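Local coordinates for alkaline phosphatase D (Bacillus subtilis, PDB 2YEQ), which is a phosphodiesterase, also classed as an alkaline phosphatase, that hydrolyses phosphate esters at an active site holding iron and calcium, at residues 120-125 / 133-138. Sequence-based numbering, arbitrary orientation.
Sequences AFASCQ and TAYKHM. With FE (Fe (III) ion), chain B.
Tyr135 reaches out from helix 133-138 and donates a hydrogen bond from its phenol OH to the side-chain carbonyl of Gln125, Tyr135 OH to Gln125 OE1 2.6 Å. The bond runs in the carbonyl plane at a C=O...donor angle of 152°. Gln125 OE1 lies in the plane of the ring at its edge and also comes within 3.3 Å of Tyr135 CE2. Amide and ring planes stand 89° apart. With CG between the backbone N and the carbonyl carbon (chi1 56°) and an extended chain beyond it, Gln125 carries its amide across to the helix. The same OE1 accepts from His148 NE2, and NE2 of Gln125 donates to Tyr152 O, so both ends of this buried amide are held and its rotation is fixed. Ala122 CB points at the helix and touches two of its side chains, 3.8 Å from Tyr135 OH and 4.1 Å from Met138 CE. A phenylalanine in place of Tyr135 would probably leave Gln125 OE1 with one donor fewer and open a small gap beside Ala122. Packing slackens toward Ala120, whose CB meets Met138 SD at 4.3 Å; on the far side of the helix Lys136 is exposed and His137 partly so. Cys124 turns away from the helix and binds the iron(III) through SG at 2.5 Å, alongside Asp151, Tyr154 and His382: the loop after the strand thus supplies one iron ligand, while the next residue, Gln125, is turned to the helix. Short strand and helix segments run nearly antiparallel, as expected within the beta-alpha-beta unit of strand 117-122, helix 133-138 and strand 145-148. Helix 193-201 covers Tyr135 through Leu195 and Ala198, whereas Met138 packs on Val146 of strand 145-148 and Tyr442 of strand 440-448, the two strands that flank 117-122 in the sheet.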
loop_
_atom_site.group_PDB
_atom_site.type_symbol
_atom_site.label_atom_id
_atom_site.label_comp_id
_atom_site.label_asym_id
_atom_site.label_seq_id
_atom_site.Cartn_x
_atom_site.Cartn_y
_atom_site.Cartn_z
ATOM N N ALA A 120 10.659 0.394 3.314
ATOM C CA ALA A 120 9.608 -0.108 4.158
ATOM C C ALA A 120 8.357 -0.209 3.281
ATOM O O ALA A 120 8.260 0.498 2.262
ATOM C CB ALA A 120 9.327 0.825 5.334
ATOM N N PHE A 121 7.439 -1.086 3.669
ATOM C CA PHE A 121 6.109 -1.096 3.033
ATOM C C PHE A 121 5.008 -1.172 4.058
ATOM O O PHE A 121 5.147 -1.762 5.140
ATOM C CB PHE A 121 5.990 -2.136 1.898
ATOM C CG PHE A 121 6.012 -3.558 2.326
ATOM C CD1 PHE A 121 4.837 -4.223 2.616
ATOM C CD2 PHE A 121 7.212 -4.275 2.345
ATOM C CE1 PHE A 121 4.828 -5.563 2.941
ATOM C CE2 PHE A 121 7.220 -5.637 2.671
ATOM C CZ PHE A 121 6.034 -6.275 2.988
ATOM N N ALA A 122 3.897 -0.525 3.708
ATOM C CA ALA A 122 2.802 -0.346 4.621
ATOM C C ALA A 122 1.471 -0.503 3.877
ATOM O O ALA A 122 1.415 -0.344 2.662
ATOM C CB ALA A 122 2.889 1.066 5.204
ATOM N N SER A 123 0.426 -0.797 4.625
ATOM C CA SER A 123 -0.943 -0.796 4.099
ATOM C C SER A 123 -1.902 -0.623 5.241
ATOM O O SER A 123 -1.522 -0.766 6.405
ATOM C CB SER A 123 -1.217 -2.132 3.390
ATOM O OG SER A 123 -1.227 -3.183 4.325
ATOM N N CYS A 124 -3.163 -0.322 4.920
ATOM C CA CYS A 124 -4.288 -0.533 5.842
ATOM C C CYS A 124 -4.241 0.304 7.133
ATOM O O CYS A 124 -3.928 -0.168 8.254
ATOM C CB CYS A 124 -4.511 -2.030 6.121
ATOM S SG CYS A 124 -4.994 -3.025 4.619
ATOM N N GLN A 125 -4.640 1.557 6.973
ATOM C CA GLN A 125 -4.535 2.540 8.042
ATOM C C GLN A 125 -5.879 3.148 8.456
ATOM O O GLN A 125 -6.001 4.367 8.556
ATOM C CB GLN A 125 -3.540 3.630 7.641
ATOM C CG GLN A 125 -3.809 4.349 6.330
ATOM C CD GLN A 125 -2.585 4.957 5.751
ATOM O OE1 GLN A 125 -1.477 4.396 5.865
ATOM N NE2 GLN A 125 -2.749 6.098 5.082
ATOM N N THR A 133 1.033 5.806 15.304
ATOM C CA THR A 133 2.340 5.584 15.933
ATOM C C THR A 133 3.312 4.858 14.995
ATOM O O THR A 133 4.511 5.162 14.972
ATOM C CB THR A 133 2.154 4.773 17.189
ATOM O OG1 THR A 133 1.015 5.276 17.891
ATOM C CG2 THR A 133 3.427 4.816 18.096
ATOM N N ALA A 134 2.806 3.921 14.180
ATOM C CA ALA A 134 3.678 3.233 13.228
ATOM C C ALA A 134 4.458 4.198 12.361
ATOM O O ALA A 134 5.643 3.963 12.077
ATOM C CB ALA A 134 2.890 2.210 12.329
ATOM N N TYR A 135 3.809 5.277 11.907
ATOM C CA TYR A 135 4.477 6.238 11.042
ATOM C C TYR A 135 5.457 7.157 11.793
ATOM O O TYR A 135 6.427 7.636 11.209
ATOM C CB TYR A 135 3.467 7.077 10.268
ATOM C CG TYR A 135 2.819 6.367 9.098
ATOM C CD1 TYR A 135 3.596 5.826 8.090
ATOM C CD2 TYR A 135 1.436 6.239 9.002
ATOM C CE1 TYR A 135 3.035 5.178 7.012
ATOM C CE2 TYR A 135 0.844 5.591 7.903
ATOM C CZ TYR A 135 1.644 5.062 6.912
ATOM O OH TYR A 135 1.132 4.418 5.807
ATOM N N LYS A 136 5.196 7.410 13.060
ATOM C CA LYS A 136 6.167 8.117 13.916
ATOM C C LYS A 136 7.462 7.328 13.921
ATOM O O LYS A 136 8.525 7.876 13.657
ATOM C CB LYS A 136 5.643 8.256 15.337
ATOM C CG LYS A 136 6.497 9.191 16.197
ATOM C CD LYS A 136 5.957 9.268 17.603
ATOM C CE LYS A 136 6.724 10.286 18.449
ATOM N NZ LYS A 136 6.220 11.675 18.261
ATOM N N HIS A 137 7.363 6.022 14.179
ATOM C CA HIS A 137 8.533 5.139 14.114
ATOM C C HIS A 137 9.142 5.025 12.720
ATOM O O HIS A 137 10.378 5.036 12.579
ATOM C CB HIS A 137 8.197 3.745 14.662
ATOM C CG HIS A 137 7.827 3.744 16.113
ATOM N ND1 HIS A 137 8.701 4.150 17.107
ATOM C CD2 HIS A 137 6.678 3.400 16.739
ATOM C CE1 HIS A 137 8.110 4.026 18.282
ATOM N NE2 HIS A 137 6.878 3.578 18.090
ATOM N N MET A 138 8.312 4.933 11.674
ATOM C CA MET A 138 8.847 4.779 10.353
ATOM C C MET A 138 9.680 5.980 9.951
ATOM O O MET A 138 10.694 5.828 9.271
ATOM C CB MET A 138 7.739 4.577 9.315
ATOM C CG MET A 138 8.241 4.157 7.963
ATOM S SD MET A 138 6.964 4.162 6.679
ATOM C CE MET A 138 5.991 2.817 7.311
HETATM FE FE FE B . -7.473 -2.893 4.984
#